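Local coordinates for putative alcohol dehydrogenase (Sinorhizobium meliloti, PDB 4J6F), which probably acts as a nicotinamide-dependent alcohol dehydrogenase of the medium-chain dehydrogenase/reductase family, at residues 71-74 and 75-79; 127-131 and 132-136; 197-201 and 202-206; 225-229 and 230-234; 337-340 and 341-345. All coordinates share one frame; numbering follows the deposited sequence.

Interaction 1: 71-74 and 75-79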
# COMPACT_ATOMS: atom_id res chain seq x y z
N CYS A 71 -23.66 -19.99 -15.35
CA CYS A 71 -22.66 -19.70 -14.32
C CYS A 71 -21.29 -19.36 -14.93
O CYS A 71 -20.72 -20.15 -15.68
CB CYS A 71 -22.50 -20.88 -13.35
SG CYS A 71 -21.50 -20.45 -11.91
N GLY A 72 -20.76 -18.19 -14.57
CA GLY A 72 -19.54 -17.70 -15.20
C GLY A 72 -18.30 -18.20 -14.51
O GLY A 72 -18.28 -18.32 -13.30
N MSE A 73 -17.24 -18.46 -15.29
CA MSE A 73 -15.97 -18.98 -14.75
C MSE A 73 -15.02 -17.88 -14.32
O MSE A 73 -14.94 -16.82 -14.94
CB MSE A 73 -15.28 -19.84 -15.80
CG MSE A 73 -16.25 -20.73 -16.56
SE MSE A 73 -15.21 -21.98 -17.68
CE MSE A 73 -14.57 -23.23 -16.29
N ASN A 74 -14.28 -18.15 -13.24
CA ASN A 74 -13.30 -17.21 -12.68
C ASN A 74 -11.99 -17.88 -12.27
O ASN A 74 -11.95 -19.09 -12.02
CB ASN A 74 -13.90 -16.51 -11.46
CG ASN A 74 -15.06 -15.63 -11.83
OD1 ASN A 74 -14.90 -14.57 -12.44
ND2 ASN A 74 -16.25 -16.08 -11.50
N ASN A 75 -10.92 -17.10 -12.18
CA ASN A 75 -9.64 -17.64 -11.76
C ASN A 75 -9.69 -18.41 -10.43
O ASN A 75 -9.02 -19.45 -10.26
CB ASN A 75 -8.62 -16.52 -11.71
CG ASN A 75 -8.11 -16.16 -13.08
OD1 ASN A 75 -8.42 -16.82 -14.06
ND2 ASN A 75 -7.31 -15.12 -13.15
N THR A 76 -10.50 -17.91 -9.50
CA THR A 76 -10.58 -18.53 -8.20
C THR A 76 -11.05 -19.99 -8.29
O THR A 76 -10.65 -20.80 -7.46
CB THR A 76 -11.45 -17.69 -7.25
OG1 THR A 76 -11.25 -18.14 -5.92
CG2 THR A 76 -12.93 -17.79 -7.61
N ASP A 77 -11.85 -20.33 -9.31
CA ASP A 77 -12.22 -21.73 -9.62
C ASP A 77 -10.99 -22.62 -9.65
O ASP A 77 -10.93 -23.67 -9.00
CB ASP A 77 -12.83 -21.84 -11.02
CG ASP A 77 -14.17 -21.13 -11.17
OD1 ASP A 77 -14.69 -20.55 -10.18
OD2 ASP A 77 -14.70 -21.16 -12.31
N VAL A 78 -10.03 -22.17 -10.46
CA VAL A 78 -8.82 -22.89 -10.79
C VAL A 78 -7.90 -22.91 -9.58
O VAL A 78 -7.48 -23.98 -9.13
CB VAL A 78 -8.10 -22.23 -12.00
CG1 VAL A 78 -6.73 -22.84 -12.24
CG2 VAL A 78 -8.94 -22.39 -13.25
N TRP A 79 -7.60 -21.74 -9.03
CA TRP A 79 -6.70 -21.67 -7.89
C TRP A 79 -7.18 -22.42 -6.66
O TRP A 79 -6.37 -23.05 -5.97
CB TRP A 79 -6.32 -20.23 -7.56
CG TRP A 79 -5.44 -19.61 -8.61
CD1 TRP A 79 -4.44 -20.24 -9.35
CD2 TRP A 79 -5.45 -18.26 -9.04
NE1 TRP A 79 -3.85 -19.34 -10.22
CE2 TRP A 79 -4.45 -18.12 -10.04
CE3 TRP A 79 -6.21 -17.15 -8.68
CZ2 TRP A 79 -4.20 -16.90 -10.67
CZ3 TRP A 79 -5.96 -15.93 -9.31
CH2 TRP A 79 -4.96 -15.82 -10.30
O HOH W 1 -16.88 -18.98 -11.03
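With CG beside the backbone N and anti to the carbonyl carbon (chi1 -66°), the Asp77 carboxylate turns back out of its helix toward Asn74, whose own CG takes the same setting (chi1 -65°) and carries the amide out to the water that both groups share. The contact is a strand-to-helix junction in the GroES-like domain, where strand 63-72 runs through a short link into helix 75-82. Two bonds in opposite directions tie Asn74 to Asp77. The Asn74 amide N donates to Asp77 OD2 at 3.2 Å on a nearly straight path (166°), coming from above the carboxylate plane, while Asp77 N returns a bond of 3.0 Å to Asn74 O. This reciprocal pairing ties the chain entering the helix to Asp77. OD2 also bonds to Tyr162 OH, and Asn74 ND2 has its main partner in Asp113 OD2. With an alanine here, the backbone N-H of Asn74 would probably be left without its carboxylate acceptor, and the shared water would lose one of its three anchors. The selenomethionine Met73 packs on Phe361, Leu377 and Val379. The water joins Gly72, Asn74 and Asp77: it donates to Gly72 O at 2.7 Å and to Asp77 OD1 at 2.8 Å, and accepts from Asn74 ND2 at 3.0 Å.

Interaction 2: 127-131 and 132-136; sequences RARIG and ERVMV
Arg129 NH1 is the polar atom shared here: it donates to Glu132 OE1 at 2.8 Å in a salt bridge, and also to the carbonyl O of Ala173. The bridge spans a type II beta turn, Arg129 to Glu132, which leads into strand 133-140 of the GroES-like domain. Its N-H...O path is close to straight at 167°. OE1 sits at the edge of the guanidinium, in its plane, and is approached nearly along its own C-O bond; the two flat groups are nevertheless twisted 38° apart. Bends at chi2 and chi3 lead the arginine chain away from the turn, toward the start of the strand, where its end meets the extended Glu132 chain. Glu132 N closes the turn on Arg129 O at 3.2 Å. Gly131 takes the third position of the turn with a positive phi of 97°, where a side chain would collide with the carbonyl O of Ile130. A leucine in place of Arg129 would probably leave the Glu132 carboxylate without its opposite charge and Ala173 O without this donor, freeing the glutamate to swing away from the turn. Ile130 faces the other way, onto Met26 and Met27 of helix 23-28. Past the turn, the first inward-facing residue of the strand brings a methyl up to the same nitrogen: Val134 CG1 lies 4.0 Å from Arg129 NH1.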
# COMPACT_ATOMS: atom_id res chain seq x y z
N ARG A 127 -43.42 -16.41 -0.69
CA ARG A 127 -43.63 -17.41 -1.75
C ARG A 127 -43.92 -16.78 -3.11
O ARG A 127 -43.94 -17.48 -4.13
CB ARG A 127 -44.73 -18.41 -1.35
CG ARG A 127 -44.36 -19.24 -0.12
CD ARG A 127 -45.17 -20.53 -0.01
NE ARG A 127 -45.21 -21.29 -1.27
CZ ARG A 127 -44.29 -22.14 -1.69
NH1 ARG A 127 -44.44 -22.75 -2.85
NH2 ARG A 127 -43.20 -22.39 -0.97
N ALA A 128 -44.13 -15.46 -3.10
CA ALA A 128 -44.37 -14.66 -4.31
C ALA A 128 -43.11 -14.52 -5.16
O ALA A 128 -43.20 -14.17 -6.33
CB ALA A 128 -44.87 -13.28 -3.93
N ARG A 129 -41.96 -14.77 -4.54
CA ARG A 129 -40.65 -14.69 -5.18
C ARG A 129 -40.44 -15.79 -6.23
O ARG A 129 -39.63 -15.64 -7.15
CB ARG A 129 -39.55 -14.78 -4.13
CG ARG A 129 -39.35 -13.51 -3.29
CD ARG A 129 -38.23 -12.67 -3.86
NE ARG A 129 -36.97 -12.88 -3.16
CZ ARG A 129 -35.76 -12.77 -3.71
NH1 ARG A 129 -35.61 -12.49 -5.00
NH2 ARG A 129 -34.68 -12.97 -2.96
N ILE A 130 -41.16 -16.91 -6.09
CA ILE A 130 -41.01 -18.00 -7.04
C ILE A 130 -41.21 -17.49 -8.46
O ILE A 130 -42.08 -16.66 -8.71
CB ILE A 130 -41.95 -19.16 -6.70
CG1 ILE A 130 -41.37 -19.99 -5.55
CG2 ILE A 130 -42.19 -20.05 -7.91
CD1 ILE A 130 -42.37 -20.87 -4.85
N GLY A 131 -40.36 -17.95 -9.36
CA GLY A 131 -40.46 -17.58 -10.77
C GLY A 131 -39.56 -16.45 -11.21
O GLY A 131 -39.43 -16.19 -12.40
N GLU A 132 -38.94 -15.77 -10.24
CA GLU A 132 -38.07 -14.63 -10.51
C GLU A 132 -36.74 -15.06 -11.11
O GLU A 132 -36.21 -16.11 -10.77
CB GLU A 132 -37.81 -13.86 -9.23
CG GLU A 132 -38.82 -12.78 -8.95
CD GLU A 132 -38.74 -12.24 -7.53
OE1 GLU A 132 -37.67 -12.36 -6.89
OE2 GLU A 132 -39.76 -11.70 -7.06
N ARG A 133 -36.23 -14.22 -12.01
CA ARG A 133 -34.92 -14.41 -12.61
C ARG A 133 -33.92 -13.63 -11.76
O ARG A 133 -33.99 -12.39 -11.65
CB ARG A 133 -34.94 -13.92 -14.06
CG ARG A 133 -33.76 -14.37 -14.92
CD ARG A 133 -32.57 -13.41 -14.83
NE ARG A 133 -32.87 -12.01 -15.20
CZ ARG A 133 -32.61 -11.45 -16.38
NH1 ARG A 133 -32.92 -10.17 -16.59
NH2 ARG A 133 -32.04 -12.15 -17.36
N VAL A 134 -33.01 -14.35 -11.12
CA VAL A 134 -32.05 -13.73 -10.21
C VAL A 134 -30.58 -13.89 -10.60
O VAL A 134 -30.15 -14.92 -11.12
CB VAL A 134 -32.24 -14.18 -8.75
CG1 VAL A 134 -33.61 -13.75 -8.25
CG2 VAL A 134 -32.03 -15.68 -8.60
N MSE A 135 -29.83 -12.82 -10.33
CA MSE A 135 -28.39 -12.85 -10.34
C MSE A 135 -27.96 -13.02 -8.92
O MSE A 135 -28.32 -12.22 -8.06
CB MSE A 135 -27.94 -11.50 -10.85
CG MSE A 135 -26.45 -11.51 -11.15
SE MSE A 135 -25.93 -9.64 -11.42
CE MSE A 135 -24.34 -9.62 -10.27
N VAL A 136 -27.19 -14.07 -8.66
CA VAL A 136 -26.67 -14.36 -7.32
C VAL A 136 -25.50 -13.45 -6.95
O VAL A 136 -24.55 -13.30 -7.72
CB VAL A 136 -26.18 -15.82 -7.25
CG1 VAL A 136 -25.40 -16.06 -5.96
CG2 VAL A 136 -27.35 -16.77 -7.36

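Interaction 3: 197-201 and 202-206; sequences RMLER and ARLAA
Leu199 O and Leu204 N form the long bond of a Schellman motif, 3.1 Å and nearly linear (163°), which ends helix 189-201 beside the parallel sheet, probably the nucleotide-binding part. Arg203 makes the reversal with a positive phi of 54°, and its N gives a weak bond of 3.1 Å to Glu200 O. Ala202 N still bonds in helical fashion to Met198 O, also at 3.1 Å. The carbonyls of Met198, Leu199 and Glu200 are thus all used. Arg201 O is served by a water, which donates to it at 2.6 Å and accepts from Arg203 NE at 3.2 Å, lying at the guanidinium edge in its plane. The other end of that guanidinium has its charged mate in Glu324, through NH1. Ala202 O accepts from Arg299 NE. Arg201 donates through NH1 to Gly327 O and through NH2 to Leu323 O of the second subunit. Leu199 and Leu204 supply the apolar contact of the motif: they lie side by side, CD2 to CD2, at 3.6 Å. The C-terminal end of the helix is closed by backbone donors and sealed by leucines, while Arg201 and Arg203 reach outward to strand 324-327, and Arg201 to the second subunit.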
# COMPACT_ATOMS: atom_id res chain seq x y z
N ARG A 197 -14.09 -2.86 -6.15
CA ARG A 197 -13.44 -2.69 -4.85
C ARG A 197 -12.06 -2.11 -5.08
O ARG A 197 -11.66 -1.16 -4.41
CB ARG A 197 -13.30 -4.02 -4.11
CG ARG A 197 -13.59 -4.00 -2.61
CD ARG A 197 -13.17 -2.73 -1.88
NE ARG A 197 -14.15 -2.33 -0.87
CZ ARG A 197 -13.95 -2.36 0.45
NH1 ARG A 197 -12.80 -2.77 0.94
NH2 ARG A 197 -14.91 -1.98 1.27
N MSE A 198 -11.36 -2.69 -6.05
CA MSE A 198 -10.00 -2.26 -6.40
C MSE A 198 -10.03 -0.80 -6.71
O MSE A 198 -9.22 -0.04 -6.17
CB MSE A 198 -9.47 -3.05 -7.59
CG MSE A 198 -8.96 -4.44 -7.19
SE MSE A 198 -8.39 -5.42 -8.81
CE MSE A 198 -6.79 -4.39 -9.31
N LEU A 199 -10.98 -0.37 -7.54
CA LEU A 199 -11.08 1.03 -7.95
C LEU A 199 -11.48 1.94 -6.80
O LEU A 199 -11.14 3.13 -6.79
CB LEU A 199 -12.03 1.20 -9.14
CG LEU A 199 -11.54 0.54 -10.44
CD1 LEU A 199 -12.49 0.81 -11.59
CD2 LEU A 199 -10.13 0.98 -10.80
N GLU A 200 -12.20 1.38 -5.83
CA GLU A 200 -12.63 2.11 -4.65
C GLU A 200 -11.47 2.25 -3.64
O GLU A 200 -11.30 3.31 -3.00
CB GLU A 200 -13.84 1.39 -4.03
CG GLU A 200 -14.66 2.22 -3.04
CD GLU A 200 -15.63 3.19 -3.70
OE1 GLU A 200 -16.57 3.61 -3.00
OE2 GLU A 200 -15.46 3.54 -4.90
N ARG A 201 -10.66 1.20 -3.52
CA ARG A 201 -9.53 1.18 -2.59
C ARG A 201 -8.43 2.12 -3.05
O ARG A 201 -7.76 2.74 -2.24
CB ARG A 201 -8.97 -0.23 -2.45
CG ARG A 201 -9.84 -1.16 -1.61
CD ARG A 201 -9.72 -0.85 -0.13
NE ARG A 201 -8.33 -0.87 0.28
CZ ARG A 201 -7.60 -1.97 0.37
NH1 ARG A 201 -8.14 -3.16 0.11
NH2 ARG A 201 -6.32 -1.89 0.71
N ALA A 202 -8.26 2.22 -4.36
CA ALA A 202 -7.30 3.14 -4.94
C ALA A 202 -7.87 4.56 -5.09
O ALA A 202 -7.16 5.46 -5.52
CB ALA A 202 -6.85 2.62 -6.29
N ARG A 203 -9.15 4.75 -4.75
CA ARG A 203 -9.82 6.05 -4.85
C ARG A 203 -9.72 6.70 -6.24
O ARG A 203 -9.49 7.91 -6.33
CB ARG A 203 -9.26 7.01 -3.81
CG ARG A 203 -9.61 6.65 -2.38
CD ARG A 203 -8.79 7.46 -1.38
NE ARG A 203 -7.40 7.00 -1.33
CZ ARG A 203 -6.35 7.65 -1.85
NH1 ARG A 203 -5.14 7.14 -1.73
NH2 ARG A 203 -6.51 8.80 -2.48
N LEU A 204 -9.88 5.91 -7.29
CA LEU A 204 -9.75 6.41 -8.65
C LEU A 204 -10.87 7.40 -9.00
O LEU A 204 -12.04 7.06 -8.91
CB LEU A 204 -9.72 5.26 -9.65
CG LEU A 204 -9.74 5.60 -11.14
CD1 LEU A 204 -8.50 6.38 -11.56
CD2 LEU A 204 -9.91 4.35 -11.99
N ALA A 205 -10.49 8.60 -9.41
CA ALA A 205 -11.42 9.71 -9.66
C ALA A 205 -11.62 9.98 -11.15
O ALA A 205 -10.77 9.61 -11.96
CB ALA A 205 -10.91 10.97 -8.98
N ALA A 206 -12.73 10.65 -11.48
CA ALA A 206 -12.97 11.16 -12.84
C ALA A 206 -11.77 11.93 -13.35
O ALA A 206 -11.16 12.71 -12.60
CB ALA A 206 -14.20 12.05 -12.85
O HOH W 2 -7.91 4.15 -0.07

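Interaction 4: 225-229 and 230-234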
# COMPACT_ATOMS: atom_id res chain seq x y z
N GLN A 225 -14.00 -1.25 -18.15
CA GLN A 225 -15.38 -0.76 -18.18
C GLN A 225 -15.70 0.08 -16.94
O GLN A 225 -16.21 1.20 -17.06
CB GLN A 225 -16.38 -1.91 -18.32
CG GLN A 225 -16.35 -2.63 -19.66
CD GLN A 225 -17.67 -3.31 -19.94
OE1 GLN A 225 -18.61 -2.69 -20.45
NE2 GLN A 225 -17.76 -4.61 -19.60
N LEU A 226 -15.37 -0.44 -15.76
CA LEU A 226 -15.69 0.29 -14.55
C LEU A 226 -14.96 1.64 -14.49
O LEU A 226 -15.52 2.62 -14.02
CB LEU A 226 -15.42 -0.55 -13.31
CG LEU A 226 -16.22 -1.85 -13.20
CD1 LEU A 226 -15.59 -2.70 -12.12
CD2 LEU A 226 -17.68 -1.61 -12.87
N ALA A 227 -13.73 1.69 -14.99
CA ALA A 227 -13.03 2.97 -15.11
C ALA A 227 -13.84 3.98 -15.92
O ALA A 227 -14.00 5.14 -15.51
CB ALA A 227 -11.67 2.77 -15.75
N ARG A 228 -14.37 3.55 -17.06
CA ARG A 228 -15.18 4.43 -17.88
C ARG A 228 -16.44 4.86 -17.13
O ARG A 228 -16.80 6.03 -17.16
CB ARG A 228 -15.54 3.74 -19.19
CG ARG A 228 -14.40 3.70 -20.18
CD ARG A 228 -14.03 5.11 -20.60
NE ARG A 228 -12.91 5.09 -21.53
CZ ARG A 228 -12.22 6.16 -21.92
NH1 ARG A 228 -12.53 7.36 -21.45
NH2 ARG A 228 -11.22 6.01 -22.77
N ALA A 229 -17.06 3.92 -16.43
CA ALA A 229 -18.31 4.15 -15.71
C ALA A 229 -18.23 5.28 -14.69
O ALA A 229 -19.24 5.88 -14.36
CB ALA A 229 -18.75 2.87 -15.01
N ARG A 230 -17.02 5.55 -14.19
CA ARG A 230 -16.85 6.55 -13.13
C ARG A 230 -16.11 7.79 -13.65
O ARG A 230 -15.82 8.71 -12.89
CB ARG A 230 -16.18 5.91 -11.89
CG ARG A 230 -14.67 5.98 -11.85
CD ARG A 230 -13.97 4.94 -10.99
NE ARG A 230 -14.79 4.23 -10.02
CZ ARG A 230 -14.53 4.14 -8.71
NH1 ARG A 230 -13.48 4.75 -8.19
NH2 ARG A 230 -15.33 3.43 -7.92
N GLY A 231 -15.82 7.81 -14.95
CA GLY A 231 -15.23 8.99 -15.61
C GLY A 231 -13.72 8.97 -15.72
O GLY A 231 -13.11 9.98 -16.07
N ALA A 232 -13.11 7.82 -15.44
CA ALA A 232 -11.66 7.69 -15.51
C ALA A 232 -11.20 7.23 -16.89
O ALA A 232 -11.99 6.75 -17.70
CB ALA A 232 -11.18 6.72 -14.45
N VAL A 233 -9.90 7.37 -17.13
CA VAL A 233 -9.29 7.01 -18.41
C VAL A 233 -8.41 5.75 -18.25
O VAL A 233 -7.35 5.80 -17.62
CB VAL A 233 -8.48 8.20 -19.00
CG1 VAL A 233 -8.11 7.94 -20.45
CG2 VAL A 233 -9.27 9.50 -18.91
N PRO A 234 -8.86 4.62 -18.82
CA PRO A 234 -8.08 3.38 -18.78
C PRO A 234 -7.15 3.23 -19.97
O PRO A 234 -7.51 3.59 -21.10
CB PRO A 234 -9.15 2.29 -18.83
CG PRO A 234 -10.29 2.91 -19.56
CD PRO A 234 -10.18 4.41 -19.44
O HOH W 3 -16.41 2.68 -11.40
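Arg228 lays one face of its guanidinium over the ring of Pro234, with Pro234 CD placed toward the rim of the flat group and 3.5 Å from NE. The two side chains cross at about a right angle, and the bend at chi2 (-64°) sends the arginine along the departing chain instead of straight off the helix. Its polar edge is taken up by neighbours, NE by Gly250 O and NH2 by Gln252 OE1. The overlap belongs to the turn of a beta-alpha-beta unit, in which helix 218-229 gives way to strand 233-238 of the Rossmann-type parallel sheet. A Schellman motif makes the change of direction. Ala232 N reaches back to Ala227 O at 2.8 Å, and Gly231 N to Arg228 O at 3.0 Å, the latter from well above the carbonyl plane. Gly231 has a positive phi of 95°, at which a CB would press on the carbonyl O of Arg230. The methyl of Ala227 meets Pro234 CB at 4.0 Å and Ala232 CB at 4.2 Å, a small apolar patch that continues onto Val210. Arg230 N makes only weak bonds, to Leu226 O and Ala227 O, but the side chain adds a further link: a water accepts from Arg230 NE at 2.6 Å and donates to Leu226 O at 2.8 Å. Of the same guanidinium, NH1 bonds to Leu204 O and NH2 forms a salt bridge with Glu200 OE2. Arg228 thus meets the turn through carbon contacts and Arg230 through a water, while their remaining N-H groups bond to separate neighbouring segments.

Interaction 5: 337-340 and 341-345; sequences RRLV and RYIEE
Arg338 passes its aliphatic stem over the ring of Tyr342 in a CH-pi contact, CG standing 4.2 Å from the ring centroid and 19° off its normal. The two side chains run alongside each other in the same direction, because Arg338 CG is set opposite the backbone N (chi1 -174°) and is carried along the helix toward the tyrosine. Beyond the stem, the guanidinium plane stands steeply to the ring, and its NH2 pairs with Asp335 and Glu196. Purely apolar packing follows one residue on, where Leu339 CD1 meets Ile343 CD1 at 4.1 Å; these two also touch Ile348 and Val176 respectively. Val340 CG1 lies 3.9 Å from Glu344 OE1, an oxygen whose bonding partner is Ala177 N. All of these are neighbours four residues apart on helix 333-344, which packs through Tyr342 against helices 189-201 and 218-229. The backbone bonds have the matching period: Arg341 N to Arg337 O and Tyr342 N to Arg338 O at 2.8 Å each, then Ile343 N to Leu339 O and Glu344 N to Val340 O. Among the charged groups, Arg341 bends at chi2 and chi3 and folds back along the helix, setting one guanidinium face over Arg338 CA, with NH2 3.5 Å from that atom. This brings its NH2 within 4.6 Å of Arg338 NH1, a like-charge approach that the acidic partners of Arg338 are likely to moderate.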
# COMPACT_ATOMS: atom_id res chain seq x y z
N ARG A 337 -24.22 -3.12 -4.83
CA ARG A 337 -25.39 -2.35 -5.23
C ARG A 337 -25.05 -1.48 -6.44
O ARG A 337 -25.80 -1.45 -7.42
CB ARG A 337 -25.92 -1.52 -4.07
CG ARG A 337 -26.97 -2.23 -3.24
CD ARG A 337 -27.46 -1.34 -2.10
NE ARG A 337 -26.89 -1.72 -0.80
CZ ARG A 337 -26.03 -1.00 -0.10
NH1 ARG A 337 -25.61 0.18 -0.54
NH2 ARG A 337 -25.59 -1.45 1.07
N ARG A 338 -23.89 -0.83 -6.37
CA ARG A 338 -23.41 0.03 -7.43
C ARG A 338 -23.25 -0.78 -8.70
O ARG A 338 -23.54 -0.30 -9.79
CB ARG A 338 -22.07 0.66 -7.06
CG ARG A 338 -21.57 1.69 -8.06
CD ARG A 338 -20.71 2.75 -7.38
NE ARG A 338 -19.52 2.16 -6.77
CZ ARG A 338 -19.34 1.96 -5.46
NH1 ARG A 338 -20.25 2.32 -4.56
NH2 ARG A 338 -18.22 1.40 -5.04
N LEU A 339 -22.78 -2.02 -8.56
CA LEU A 339 -22.61 -2.89 -9.71
C LEU A 339 -23.97 -3.19 -10.34
O LEU A 339 -24.15 -3.01 -11.55
CB LEU A 339 -21.88 -4.16 -9.32
CG LEU A 339 -21.80 -5.30 -10.32
CD1 LEU A 339 -21.18 -4.79 -11.61
CD2 LEU A 339 -20.98 -6.43 -9.72
N VAL A 340 -24.93 -3.62 -9.52
CA VAL A 340 -26.30 -3.80 -10.01
C VAL A 340 -26.74 -2.54 -10.76
O VAL A 340 -27.18 -2.62 -11.91
CB VAL A 340 -27.29 -4.18 -8.87
CG1 VAL A 340 -28.74 -4.16 -9.36
CG2 VAL A 340 -26.96 -5.57 -8.33
N ARG A 341 -26.58 -1.38 -10.11
CA ARG A 341 -26.95 -0.11 -10.70
C ARG A 341 -26.29 0.11 -12.07
O ARG A 341 -26.95 0.55 -13.02
CB ARG A 341 -26.59 1.01 -9.72
CG ARG A 341 -27.63 2.10 -9.56
CD ARG A 341 -27.61 2.68 -8.15
NE ARG A 341 -26.29 3.15 -7.72
CZ ARG A 341 -25.65 2.74 -6.62
NH1 ARG A 341 -26.22 1.85 -5.81
NH2 ARG A 341 -24.45 3.23 -6.32
N TYR A 342 -25.00 -0.21 -12.18
CA TYR A 342 -24.26 -0.06 -13.44
C TYR A 342 -24.84 -0.92 -14.56
O TYR A 342 -25.05 -0.46 -15.69
CB TYR A 342 -22.79 -0.44 -13.28
CG TYR A 342 -21.88 0.62 -12.70
CD1 TYR A 342 -22.23 1.97 -12.72
CD2 TYR A 342 -20.64 0.27 -12.16
CE1 TYR A 342 -21.38 2.94 -12.19
CE2 TYR A 342 -19.78 1.23 -11.63
CZ TYR A 342 -20.16 2.56 -11.65
OH TYR A 342 -19.31 3.50 -11.14
N ILE A 343 -25.07 -2.19 -14.23
CA ILE A 343 -25.72 -3.12 -15.14
C ILE A 343 -27.05 -2.56 -15.64
O ILE A 343 -27.31 -2.56 -16.85
CB ILE A 343 -25.94 -4.50 -14.49
CG1 ILE A 343 -24.60 -5.23 -14.33
CG2 ILE A 343 -26.90 -5.32 -15.33
CD1 ILE A 343 -24.59 -6.31 -13.26
N GLU A 344 -27.87 -2.04 -14.71
CA GLU A 344 -29.22 -1.54 -15.03
C GLU A 344 -29.20 -0.31 -15.90
O GLU A 344 -29.88 -0.26 -16.91
CB GLU A 344 -30.03 -1.30 -13.77
CG GLU A 344 -30.48 -2.59 -13.10
CD GLU A 344 -31.22 -2.36 -11.80
OE1 GLU A 344 -31.96 -3.26 -11.33
OE2 GLU A 344 -31.04 -1.25 -11.24
N GLU A 345 -28.39 0.68 -15.52
CA GLU A 345 -28.22 1.91 -16.30
C GLU A 345 -27.41 1.68 -17.58
O GLU A 345 -27.15 2.62 -18.32
CB GLU A 345 -27.54 2.99 -15.45
CG GLU A 345 -28.33 3.43 -14.22
CD GLU A 345 -27.46 4.10 -13.16
OE1 GLU A 345 -26.26 4.38 -13.42
OE2 GLU A 345 -27.98 4.34 -12.05

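Overall arrangement
Along the chain the five contacts follow in series. Interactions 1 and 2 belong to the GroES-like part and reach the same mixed sheet, through strands 63-72 and 133-140, with centres about 24 Å apart. Interactions 3 and 4 end two helices beside the parallel, Rossmann-type sheet; their centres are only about 10 Å apart, and Arg230 joins them by a salt bridge to Glu200. Interaction 5, on helix 333-344, packs Tyr342 against Leu226 and Ala229 of interaction 4. It also touches interaction 2, where the selenium of Met135 meets Ile343. Helix 333-344 thus touches both the GroES-like part, through Ile343, and the helices beside the parallel sheet, through Tyr342, which is consistent with a position between the two.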